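PDB 4JA0: phosphoribosylaminoimidazole carboxylase from Bombyx mori, which probably catalyses two successive steps of purine biosynthesis, pairing an AIR carboxylase with a SAICAR synthetase in one chain. Local coordinates for residues A[267-279]-A[292-304]. Sequence-based numbering, arbitrary orientation.
Sequences HKVVVFMGSPADQ and LGLDVDLRVTSAH
D297 OD2 has two partners: the hydroxyl of Y317 in helix 307-317, by a hydrogen bond, and K268 NZ, by a long salt bridge of 3.7 Å. The K268-D297 pair links the two parallel strands of a right-handed beta-alpha-beta crossover in the AIR carboxylase domain, 267-273 and 296-300, the latter outermost in this chain's sheet, joined through helix 279-291. Six backbone bonds unite the strands, beginning with V269 N to D295 O at 2.8 Å. K268 suits its place because its long chain, bent at chi2 (75°) and chi3 (67°), lays CD against D295 O before NZ turns to the carboxylate. With an alanine here, D297 would probably keep Y317 but lose its nearby cation, and the methylene cover beside D295 O would go. On the face bearing V269, V271 and M273, apolar M273, V296 and L298 meet helix 279-291, while V269 touches helix 380-391; L298 CD2 lies 3.8 Å from V271 CB. On the other face R299 spends its methylenes on F272, CB meeting ring atom CD1 at 3.6 Å, while its guanidinium forms a salt bridge with D417 of a second subunit. T301 CG2 sits over one face of the F272 ring, 4.2 Å from its centroid, a CH-pi contact.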
loop_
_atom_site.group_PDB
_atom_site.type_symbol
_atom_site.label_atom_id
_atom_site.label_comp_id
_atom_site.label_asym_id
_atom_site.label_seq_id
_atom_site.Cartn_x
_atom_site.Cartn_y
_atom_site.Cartn_z
ATOM N N HIS A 267 39.149 -3.002 15.452
ATOM C CA HIS A 267 37.982 -2.609 14.674
ATOM C C HIS A 267 37.040 -1.787 15.507
ATOM O O HIS A 267 37.093 -1.791 16.733
ATOM C CB HIS A 267 37.259 -3.828 14.099
ATOM C CG HIS A 267 37.008 -4.906 15.109
ATOM N ND1 HIS A 267 36.129 -4.758 16.162
ATOM C CD2 HIS A 267 37.559 -6.140 15.241
ATOM C CE1 HIS A 267 36.138 -5.862 16.890
ATOM N NE2 HIS A 267 36.995 -6.716 16.352
ATOM N N LYS A 268 36.218 -1.021 14.816
ATOM C CA LYS A 268 35.214 -0.227 15.484
ATOM C C LYS A 268 33.942 -0.278 14.657
ATOM O O LYS A 268 33.977 -0.142 13.427
ATOM C CB LYS A 268 35.702 1.221 15.674
ATOM C CG LYS A 268 34.704 2.130 16.362
ATOM C CD LYS A 268 34.632 1.854 17.856
ATOM C CE LYS A 268 35.945 2.240 18.537
ATOM N NZ LYS A 268 35.877 2.128 20.032
ATOM N N VAL A 269 32.837 -0.508 15.355
ATOM C CA VAL A 269 31.494 -0.370 14.818
ATOM C C VAL A 269 30.948 0.913 15.426
ATOM O O VAL A 269 30.918 1.070 16.654
ATOM C CB VAL A 269 30.593 -1.575 15.202
ATOM C CG1 VAL A 269 29.150 -1.266 14.960
ATOM C CG2 VAL A 269 30.996 -2.799 14.438
ATOM N N VAL A 270 30.588 1.863 14.574
ATOM C CA VAL A 270 30.025 3.119 15.061
ATOM C C VAL A 270 28.552 3.212 14.672
ATOM O O VAL A 270 28.208 3.094 13.489
ATOM C CB VAL A 270 30.794 4.340 14.514
ATOM C CG1 VAL A 270 30.298 5.605 15.174
ATOM C CG2 VAL A 270 32.277 4.171 14.760
ATOM N N VAL A 271 27.683 3.415 15.659
ATOM C CA VAL A 271 26.274 3.628 15.376
ATOM C C VAL A 271 25.933 5.111 15.477
ATOM O O VAL A 271 26.012 5.688 16.553
ATOM C CB VAL A 271 25.391 2.842 16.349
ATOM C CG1 VAL A 271 23.946 2.916 15.906
ATOM C CG2 VAL A 271 25.830 1.390 16.402
ATOM N N PHE A 272 25.552 5.736 14.367
ATOM C CA PHE A 272 25.078 7.122 14.420
ATOM C C PHE A 272 23.564 7.123 14.535
ATOM O O PHE A 272 22.883 6.574 13.659
ATOM C CB PHE A 272 25.431 7.886 13.140
ATOM C CG PHE A 272 26.873 8.275 13.023
ATOM C CD1 PHE A 272 27.731 8.189 14.104
ATOM C CD2 PHE A 272 27.364 8.755 11.821
ATOM C CE1 PHE A 272 29.065 8.561 13.975
ATOM C CE2 PHE A 272 28.690 9.119 11.687
ATOM C CZ PHE A 272 29.541 9.022 12.764
ATOM N N MET A 273 23.026 7.726 15.593
ATOM C CA MET A 273 21.584 7.939 15.655
ATOM C C MET A 273 21.292 9.428 15.429
ATOM O O MET A 273 21.993 10.298 15.963
ATOM C CB MET A 273 21.008 7.464 16.987
ATOM C CG MET A 273 21.651 8.152 18.134
ATOM S SD MET A 273 21.689 7.254 19.681
ATOM C CE MET A 273 20.049 7.616 20.231
ATOM N N GLY A 274 20.262 9.715 14.632
ATOM C CA GLY A 274 19.891 11.088 14.301
ATOM C C GLY A 274 19.248 11.869 15.435
ATOM O O GLY A 274 19.209 13.100 15.413
ATOM N N SER A 275 18.742 11.142 16.428
ATOM C CA SER A 275 18.107 11.735 17.607
ATOM C C SER A 275 18.363 10.878 18.845
ATOM O O SER A 275 18.414 9.655 18.746
ATOM C CB SER A 275 16.599 11.856 17.404
ATOM O OG SER A 275 15.941 11.946 18.658
ATOM N N PRO A 276 18.532 11.519 20.015
ATOM C CA PRO A 276 18.694 10.772 21.275
ATOM C C PRO A 276 17.480 9.904 21.650
ATOM O O PRO A 276 17.588 9.063 22.540
ATOM C CB PRO A 276 18.902 11.877 22.324
ATOM C CG PRO A 276 18.401 13.138 21.677
ATOM C CD PRO A 276 18.664 12.977 20.209
ATOM N N ALA A 277 16.340 10.090 20.995
ATOM C CA ALA A 277 15.202 9.244 21.317
ATOM C C ALA A 277 15.448 7.798 20.856
ATOM O O ALA A 277 14.836 6.860 21.374
ATOM C CB ALA A 277 13.922 9.803 20.709
ATOM N N ASP A 278 16.363 7.617 19.905
ATOM C CA ASP A 278 16.630 6.300 19.337
ATOM C C ASP A 278 17.586 5.458 20.202
ATOM O O ASP A 278 18.170 4.475 19.745
ATOM C CB ASP A 278 17.210 6.470 17.918
ATOM C CG ASP A 278 16.243 7.176 16.948
ATOM O OD1 ASP A 278 15.002 7.053 17.123
ATOM O OD2 ASP A 278 16.738 7.859 16.010
ATOM N N GLN A 279 17.698 5.823 21.469
ATOM C CA GLN A 279 18.734 5.313 22.363
ATOM C C GLN A 279 18.631 3.821 22.676
ATOM O O GLN A 279 19.579 3.053 22.437
ATOM C CB GLN A 279 18.720 6.172 23.637
ATOM C CG GLN A 279 19.658 5.798 24.773
ATOM C CD GLN A 279 21.078 5.658 24.340
ATOM O OE1 GLN A 279 21.459 6.081 23.249
ATOM N NE2 GLN A 279 21.893 5.066 25.201
ATOM N N LEU A 292 28.919 -10.472 20.460
ATOM C CA LEU A 292 29.615 -11.118 19.358
ATOM C C LEU A 292 31.088 -10.727 19.388
ATOM O O LEU A 292 31.873 -11.206 18.574
ATOM C CB LEU A 292 28.997 -10.729 18.021
ATOM C CG LEU A 292 27.619 -11.318 17.785
ATOM C CD1 LEU A 292 26.900 -10.553 16.689
ATOM C CD2 LEU A 292 27.768 -12.786 17.415
ATOM N N GLY A 293 31.448 -9.840 20.315
ATOM C CA GLY A 293 32.835 -9.455 20.499
ATOM C C GLY A 293 33.267 -8.197 19.769
ATOM O O GLY A 293 34.435 -8.058 19.436
ATOM N N LEU A 294 32.333 -7.304 19.478
ATOM C CA LEU A 294 32.659 -6.082 18.744
ATOM C C LEU A 294 32.876 -4.868 19.659
ATOM O O LEU A 294 32.337 -4.815 20.769
ATOM C CB LEU A 294 31.567 -5.783 17.711
ATOM C CG LEU A 294 31.312 -6.860 16.654
ATOM C CD1 LEU A 294 30.189 -6.428 15.726
ATOM C CD2 LEU A 294 32.571 -7.140 15.842
ATOM N N ASP A 295 33.673 -3.907 19.191
ATOM C CA ASP A 295 33.843 -2.648 19.898
ATOM C C ASP A 295 32.924 -1.625 19.268
ATOM O O ASP A 295 33.080 -1.256 18.093
ATOM C CB ASP A 295 35.281 -2.147 19.807
ATOM C CG ASP A 295 36.264 -3.201 20.164
ATOM O OD1 ASP A 295 35.848 -4.183 20.812
ATOM O OD2 ASP A 295 37.443 -3.055 19.785
ATOM N N VAL A 296 31.988 -1.147 20.070
ATOM C CA VAL A 296 30.897 -0.348 19.582
ATOM C C VAL A 296 30.885 1.017 20.231
ATOM O O VAL A 296 30.911 1.124 21.456
ATOM C CB VAL A 296 29.578 -1.044 19.900
ATOM C CG1 VAL A 296 28.396 -0.325 19.222
ATOM C CG2 VAL A 296 29.675 -2.465 19.480
ATOM N N ASP A 297 30.778 2.052 19.399
ATOM C CA ASP A 297 30.546 3.412 19.864
ATOM C C ASP A 297 29.161 3.864 19.437
ATOM O O ASP A 297 28.758 3.671 18.284
ATOM C CB ASP A 297 31.568 4.385 19.284
ATOM C CG ASP A 297 32.741 4.593 20.183
ATOM O OD1 ASP A 297 32.629 4.244 21.379
ATOM O OD2 ASP A 297 33.752 5.151 19.698
ATOM N N LEU A 298 28.435 4.462 20.375
ATOM C CA LEU A 298 27.148 5.070 20.078
ATOM C C LEU A 298 27.329 6.579 19.938
ATOM O O LEU A 298 27.819 7.236 20.856
ATOM C CB LEU A 298 26.149 4.771 21.193
ATOM C CG LEU A 298 25.781 3.307 21.431
ATOM C CD1 LEU A 298 24.695 3.183 22.498
ATOM C CD2 LEU A 298 25.336 2.647 20.132
ATOM N N ARG A 299 26.934 7.135 18.801
ATOM C CA ARG A 299 27.061 8.569 18.609
ATOM C C ARG A 299 25.737 9.197 18.182
ATOM O O ARG A 299 24.931 8.571 17.513
ATOM C CB ARG A 299 28.161 8.887 17.586
ATOM C CG ARG A 299 29.471 8.191 17.838
ATOM C CD ARG A 299 30.081 8.659 19.134
ATOM N NE ARG A 299 30.163 10.107 19.155
ATOM C CZ ARG A 299 31.229 10.796 18.754
ATOM N NH1 ARG A 299 32.303 10.157 18.300
ATOM N NH2 ARG A 299 31.211 12.125 18.792
ATOM N N VAL A 300 25.521 10.442 18.576
ATOM C CA VAL A 300 24.328 11.150 18.177
ATOM C C VAL A 300 24.730 12.278 17.234
ATOM O O VAL A 300 25.579 13.083 17.572
ATOM C CB VAL A 300 23.573 11.716 19.411
ATOM C CG1 VAL A 300 22.317 12.500 18.987
ATOM C CG2 VAL A 300 23.193 10.594 20.353
ATOM N N THR A 301 24.138 12.300 16.044
ATOM C CA THR A 301 24.321 13.366 15.063
ATOM C C THR A 301 23.270 13.288 13.965
ATOM O O THR A 301 22.830 12.200 13.574
ATOM C CB THR A 301 25.726 13.377 14.419
ATOM O OG1 THR A 301 25.876 14.564 13.618
ATOM C CG2 THR A 301 25.946 12.129 13.556
ATOM N N SER A 302 22.909 14.453 13.444
ATOM C CA SER A 302 21.878 14.591 12.433
ATOM C C SER A 302 22.506 14.903 11.080
ATOM O O SER A 302 23.462 15.658 10.999
ATOM C CB SER A 302 20.930 15.725 12.854
ATOM O OG SER A 302 19.737 15.787 12.090
ATOM N N ALA A 303 22.004 14.307 10.008
ATOM C CA ALA A 303 22.488 14.703 8.687
ATOM C C ALA A 303 21.708 15.924 8.134
ATOM O O ALA A 303 22.071 16.489 7.089
ATOM C CB ALA A 303 22.406 13.538 7.725
ATOM N N HIS A 304 20.644 16.320 8.841
ATOM C CA HIS A 304 19.833 17.462 8.447
ATOM C C HIS A 304 20.102 18.683 9.335
ATOM O O HIS A 304 20.298 19.793 8.850
ATOM C CB HIS A 304 18.364 17.113 8.553
ATOM C CG HIS A 304 17.987 15.842 7.861
ATOM N ND1 HIS A 304 17.803 15.769 6.494
ATOM C CD2 HIS A 304 17.682 14.616 8.348
ATOM C CE1 HIS A 304 17.430 14.542 6.167
ATOM N NE2 HIS A 304 17.342 13.827 7.274
#